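Local coordinates for alpha-amylase (Eisenia fetida, PDB 6M4K), which probably hydrolyses internal alpha-1,4-glucosidic linkages in starch-like polysaccharides, as a calcium- and chloride-dependent family 13 glycoside hydrolase, at residues E31-C34 with Q35-D39; V88-C91 with N92-V96; A278-V281 with N282-E285. All blocks are in the same frame, centred on the assembly; numbering follows the deposited sequence. Where two conformers were deposited one is given.

Interaction 1. Residues E31-C34 with Q35-D39; sequences EREC and QWLAD
Arg32 O receives two donors: the backbone N of Gln35, 3.2 Å away, and water 2, whose oxygen sits 2.8 Å from the same atom. The i to i+3 bond from Gln35 N is bent at the hydrogen (147°), and its donor stands well above the carbonyl plane; water 2 donates the second hydrogen bond to this oxygen. One residue on, Glu33 O returns to regular alpha geometry and accepts from Leu37 N at 2.9 Å. Cys34 O accepts from Ala38 N at 2.8 Å.

The Glu33 side chain lies against both Trp36 and Leu37. It has CG anti to its N (chi1 -165°) and then bends at chi2, which lays its carboxylate alongside the Trp36 indole; the two planes differ by 19°, and OE2 approaches ring atom CE3 to 4.2 Å. That oxygen has stronger partners in His386 and Arg387, and Arg387 also forms a cation-pi contact with Trp36. On its aliphatic part, Glu33 CG meets Leu37 CD1 at 3.9 Å, the two chains crossing at about a right angle. Further along, Gln35 NE2 reaches Asp39 OD1 in a weak bond.

All of this lies on helix 27-39, the helix of the beta-alpha-beta unit that links barrel strands 19-22 and 44-47, and Cys34 ties it by a disulfide to Cys91 on helix 81-93.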
# COMPACT_ATOMS: atom_id res chain seq x y z
N GLU A 31 14.86 -5.02 -8.26
CA GLU A 31 15.12 -5.71 -9.52
C GLU A 31 15.25 -7.21 -9.31
O GLU A 31 14.66 -8.01 -10.06
CB GLU A 31 16.38 -5.13 -10.17
CG GLU A 31 16.68 -5.74 -11.52
CD GLU A 31 17.87 -5.12 -12.22
OE1 GLU A 31 18.53 -4.24 -11.64
OE2 GLU A 31 18.13 -5.51 -13.38
N ARG A 32 16.01 -7.63 -8.30
CA ARG A 32 16.12 -9.06 -8.00
C ARG A 32 14.80 -9.61 -7.48
O ARG A 32 14.40 -10.72 -7.85
CB ARG A 32 17.23 -9.30 -6.98
CG ARG A 32 18.60 -8.83 -7.43
CD ARG A 32 19.71 -9.40 -6.57
NE ARG A 32 20.92 -8.59 -6.66
CZ ARG A 32 21.20 -7.59 -5.84
NH1 ARG A 32 20.36 -7.27 -4.86
NH2 ARG A 32 22.33 -6.90 -5.99
N GLU A 33 14.11 -8.85 -6.64
CA GLU A 33 12.87 -9.33 -6.05
C GLU A 33 11.79 -9.60 -7.09
O GLU A 33 10.90 -10.41 -6.85
CB GLU A 33 12.37 -8.32 -5.02
CG GLU A 33 11.31 -8.88 -4.08
CD GLU A 33 11.86 -9.89 -3.09
OE1 GLU A 33 13.08 -10.18 -3.11
OE2 GLU A 33 11.06 -10.40 -2.28
N CYS A 34 11.85 -8.94 -8.25
CA CYS A 34 10.82 -9.14 -9.25
C CYS A 34 10.71 -10.59 -9.70
O CYS A 34 9.61 -11.05 -10.02
CB CYS A 34 11.00 -8.17 -10.43
SG CYS A 34 10.38 -6.53 -9.98
N GLN A 35 11.82 -11.34 -9.68
CA GLN A 35 11.73 -12.76 -10.02
C GLN A 35 10.90 -13.51 -8.99
O GLN A 35 10.02 -14.31 -9.34
CB GLN A 35 13.13 -13.38 -10.12
CG GLN A 35 13.10 -14.84 -10.58
CD GLN A 35 12.53 -14.99 -11.98
OE1 GLN A 35 13.20 -14.67 -12.96
NE2 GLN A 35 11.29 -15.46 -12.07
N TRP A 36 11.18 -13.28 -7.70
CA TRP A 36 10.41 -13.91 -6.63
C TRP A 36 8.94 -13.50 -6.72
O TRP A 36 8.04 -14.34 -6.59
CB TRP A 36 11.01 -13.53 -5.27
CG TRP A 36 10.43 -14.34 -4.14
CD1 TRP A 36 10.98 -15.46 -3.57
CD2 TRP A 36 9.19 -14.11 -3.46
NE1 TRP A 36 10.14 -15.94 -2.58
CE2 TRP A 36 9.04 -15.13 -2.50
CE3 TRP A 36 8.19 -13.14 -3.58
CZ2 TRP A 36 7.92 -15.22 -1.66
CZ3 TRP A 36 7.07 -13.22 -2.75
CH2 TRP A 36 6.95 -14.26 -1.80
N LEU A 37 8.69 -12.21 -6.93
CA LEU A 37 7.33 -11.72 -7.04
C LEU A 37 6.59 -12.35 -8.21
O LEU A 37 5.42 -12.73 -8.07
CB LEU A 37 7.34 -10.20 -7.17
CG LEU A 37 7.78 -9.48 -5.90
CD1 LEU A 37 8.17 -8.04 -6.22
CD2 LEU A 37 6.68 -9.50 -4.85
N ALA A 38 7.24 -12.46 -9.37
CA ALA A 38 6.62 -13.11 -10.51
C ALA A 38 6.30 -14.57 -10.21
O ALA A 38 5.20 -15.05 -10.51
CB ALA A 38 7.52 -12.99 -11.74
N ASP A 39 7.24 -15.28 -9.59
CA ASP A 39 7.03 -16.69 -9.26
C ASP A 39 5.85 -16.88 -8.31
O ASP A 39 5.23 -17.95 -8.30
CB ASP A 39 8.29 -17.30 -8.64
CG ASP A 39 9.44 -17.42 -9.63
OD1 ASP A 39 9.21 -17.31 -10.85
OD2 ASP A 39 10.57 -17.66 -9.17
O HOH W 1 14.84 -10.57 -11.05
O HOH W 2 14.34 -13.20 -6.54

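Interaction 2. Residues V88-C91 with N92-V96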
# COMPACT_ATOMS: atom_id res chain seq x y z
N VAL A 88 13.20 -1.11 -13.72
CA VAL A 88 11.95 -1.06 -14.47
C VAL A 88 11.98 -2.03 -15.65
O VAL A 88 11.03 -2.78 -15.89
CB VAL A 88 11.65 0.38 -14.93
CG1 VAL A 88 10.45 0.41 -15.87
CG2 VAL A 88 11.39 1.30 -13.73
N THR A 89 13.09 -2.03 -16.39
CA THR A 89 13.20 -2.92 -17.55
C THR A 89 13.11 -4.39 -17.15
O THR A 89 12.34 -5.16 -17.73
CB THR A 89 14.51 -2.63 -18.29
OG1 THR A 89 14.49 -1.28 -18.78
CG2 THR A 89 14.68 -3.59 -19.46
N THR A 90 13.87 -4.79 -16.13
CA THR A 90 13.90 -6.19 -15.70
C THR A 90 12.54 -6.61 -15.16
O THR A 90 12.03 -7.69 -15.47
CB THR A 90 14.96 -6.35 -14.62
OG1 THR A 90 16.26 -6.09 -15.16
CG2 THR A 90 14.92 -7.76 -14.03
N CYS A 91 11.95 -5.76 -14.32
CA CYS A 91 10.68 -6.10 -13.71
C CYS A 91 9.58 -6.19 -14.77
O CYS A 91 8.83 -7.16 -14.81
CB CYS A 91 10.34 -5.07 -12.62
SG CYS A 91 11.38 -5.20 -11.16
N ASN A 92 9.53 -5.19 -15.66
CA ASN A 92 8.55 -5.23 -16.75
C ASN A 92 8.71 -6.48 -17.60
O ASN A 92 7.71 -7.10 -17.99
CB ASN A 92 8.68 -3.99 -17.63
CG ASN A 92 8.10 -2.75 -16.99
OD1 ASN A 92 7.69 -2.77 -15.82
ND2 ASN A 92 8.06 -1.66 -17.75
N ASN A 93 9.95 -6.88 -17.90
CA ASN A 93 10.16 -8.09 -18.69
C ASN A 93 9.66 -9.33 -17.98
O ASN A 93 9.31 -10.32 -18.63
CB ASN A 93 11.63 -8.25 -19.07
CG ASN A 93 12.07 -7.28 -20.15
OD1 ASN A 93 11.24 -6.74 -20.87
ND2 ASN A 93 13.38 -7.07 -20.26
N LEU A 94 9.63 -9.31 -16.64
CA LEU A 94 9.09 -10.41 -15.86
C LEU A 94 7.59 -10.29 -15.61
O LEU A 94 7.02 -11.17 -14.96
CB LEU A 94 9.80 -10.50 -14.51
CG LEU A 94 11.22 -11.06 -14.59
CD1 LEU A 94 11.98 -10.72 -13.32
CD2 LEU A 94 11.16 -12.56 -14.79
N GLY A 95 6.95 -9.23 -16.08
CA GLY A 95 5.54 -9.04 -15.85
C GLY A 95 5.19 -8.59 -14.45
O GLY A 95 4.10 -8.92 -13.95
N VAL A 96 6.09 -7.87 -13.79
CA VAL A 96 5.86 -7.29 -12.47
C VAL A 96 6.11 -5.79 -12.62
O VAL A 96 7.23 -5.37 -12.92
CB VAL A 96 6.79 -7.90 -11.41
CG1 VAL A 96 6.56 -7.23 -10.06
CG2 VAL A 96 6.55 -9.40 -11.30
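Cys91 O accepts from Val96 N at 3.0 Å, the 6-to-1 bond of a Schellman motif that ends helix 81-93. Gly95, the first residue to leave helical angles, has a phi of 76°, which favours glycine, and the chain then runs into barrel strand 97-102.

Among the other backbone bonds, Asn92 N to Val88 O (2.8 Å) and Asn93 N to Thr89 O (2.9 Å) are ordinary helical ones. Leu94 N to Thr90 O is longer at 3.1 Å, and the same N-H gives Cys91 O a second, weak bond at 2.9 Å. Inside the motif, Gly95 N donates to Asn92 O.

Side-chain polar bonds leave the segments: Thr90 OG1 meets Glu31 on helix 27-39, Asn93 OD1 takes Trp224 NE1, and buried Asn92 gives ND2 to Gly193 O.

Van der Waals contact is modest, methyl groups lying against amide nitrogens. Val88 runs alongside Asn92; with CG1 anti to the backbone N (chi1 173°), that methyl comes 3.7 Å from Asn92 ND2. An alanine at Asn92 has no amide, and Gly193 O would probably be left without this donor, with a gap beside Val88 CG1. Thr89 and Asn93 pair in the same manner, Thr89 CG2 sitting 3.8 Å from Asn93 ND2.

Interaction 3. Residues A278-V281 with N282-E285; sequences ANLV and NFGE
Phe283 packs against Leu280 from its first side-chain carbon outward. CB lies 3.4 Å from Leu280 O and, on its other contact, 4.0 Å from the methyl Leu280 CD2. With CG anti to the backbone N (chi1 -179°), the side chain runs alongside Leu280, both pointing the same way, and CG stays beside that methyl. CD1 makes the nearest apolar approach, 3.9 Å from Leu280 CD2, which reaches the ring obliquely. Beyond CD1 the ring leaves Leu280 behind: Trp287 meets it edge-to-face, His261 lies against it with the planes steeply inclined, and Asn264 and Leu265 of helix 259-270 also pack against it.

The backbone beneath is a type I beta turn at the end of a short 3-10 segment, with Val281 and Asn282 at its corners, in the loop that joins helix 259-270 to barrel strand 295-297. It is closed by Phe283 N, which donates to Leu280 O at 2.9 Å; the bond is nearly straight at the hydrogen, but the donor stands 66° out of the carbonyl plane.

At the first corner, the methyl Val281 CG1 comes to 3.2 Å from Asn282 N. At the second, Asn282 CG takes the crowded position between backbone N and carbonyl carbon (chi1 67°), which turns the amide back toward Asn279, and OD1 comes within 3.2 Å of Asn279 O. Two acceptors gain nothing from each other, and it is Trp287 NE1 that supplies OD1 with a hydrogen. Val281 also touches Trp409 of strand 409-411.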
# COMPACT_ATOMS: atom_id res chain seq x y z
N ALA A 278 -17.92 -11.35 13.24
CA ALA A 278 -19.16 -11.64 12.53
C ALA A 278 -19.72 -10.43 11.80
O ALA A 278 -20.48 -10.60 10.85
CB ALA A 278 -20.20 -12.20 13.50
N ASN A 279 -19.36 -9.22 12.23
CA ASN A 279 -19.85 -8.01 11.57
C ASN A 279 -19.30 -7.84 10.16
O ASN A 279 -19.82 -6.99 9.42
CB ASN A 279 -19.48 -6.78 12.40
CG ASN A 279 -20.24 -6.72 13.72
OD1 ASN A 279 -21.30 -7.31 13.85
ND2 ASN A 279 -19.69 -6.00 14.69
N LEU A 280 -18.27 -8.59 9.78
CA LEU A 280 -17.69 -8.48 8.44
C LEU A 280 -18.57 -9.06 7.35
O LEU A 280 -18.18 -9.01 6.18
CB LEU A 280 -16.31 -9.13 8.41
CG LEU A 280 -15.26 -8.48 9.31
CD1 LEU A 280 -13.96 -9.26 9.27
CD2 LEU A 280 -15.03 -7.02 8.92
N VAL A 281 -19.74 -9.62 7.70
CA VAL A 281 -20.62 -10.25 6.72
C VAL A 281 -20.90 -9.33 5.53
O VAL A 281 -21.06 -9.80 4.40
CB VAL A 281 -21.92 -10.73 7.42
CG1 VAL A 281 -22.70 -9.56 8.01
CG2 VAL A 281 -22.80 -11.54 6.47
N ASN A 282 -20.95 -8.02 5.75
CA ASN A 282 -21.23 -7.05 4.70
C ASN A 282 -20.07 -6.08 4.50
O ASN A 282 -20.28 -4.94 4.05
CB ASN A 282 -22.52 -6.28 5.01
CG ASN A 282 -22.36 -5.38 6.23
OD1 ASN A 282 -21.53 -5.63 7.11
ND2 ASN A 282 -23.16 -4.32 6.28
N PHE A 283 -18.86 -6.49 4.82
CA PHE A 283 -17.73 -5.58 4.76
C PHE A 283 -17.52 -5.06 3.34
O PHE A 283 -17.62 -5.80 2.35
CB PHE A 283 -16.45 -6.27 5.23
CG PHE A 283 -15.27 -5.35 5.20
CD1 PHE A 283 -15.17 -4.31 6.11
CD2 PHE A 283 -14.30 -5.47 4.22
CE1 PHE A 283 -14.09 -3.43 6.07
CE2 PHE A 283 -13.23 -4.59 4.17
CZ PHE A 283 -13.13 -3.58 5.10
N GLY A 284 -17.18 -3.78 3.25
CA GLY A 284 -16.89 -3.15 1.98
C GLY A 284 -17.58 -1.81 1.91
O GLY A 284 -17.65 -1.08 2.91
N GLU A 285 -18.11 -1.49 0.72
CA GLU A 285 -18.75 -0.20 0.50
C GLU A 285 -19.85 0.07 1.52
O GLU A 285 -20.03 1.22 1.94
CB GLU A 285 -19.30 -0.14 -0.92
CG GLU A 285 -19.85 1.22 -1.34
CD GLU A 285 -20.31 1.26 -2.79
OE1 GLU A 285 -20.15 0.25 -3.51
OE2 GLU A 285 -20.83 2.32 -3.20

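Interactions 1 and 2 belong together: their centres lie 9 Å apart, on helices outside the barrel. Besides the 2.0 Å disulfide between Cys34 SG and Cys91 SG, a probable Glu31-Thr90 hydrogen bond and packing of Val96 CG2 on Ala38 N (3.7 Å) join them. Interaction 3 lies far off, its centre about 34 Å from that of interaction 1, and on the opposite side of the chain's centre from interaction 2. Each mixes core and surface: Glu33, Cys34 and Leu37 are buried but Gln35 exposed; Cys91 and Asn92 buried but Asn93 exposed; Leu280 and Phe283 buried but Val281 and Asn282 exposed. Helical bonds dominate 31-39, a helix end 88-96, and one turn bond with leucine-phenylalanine packing 278-285.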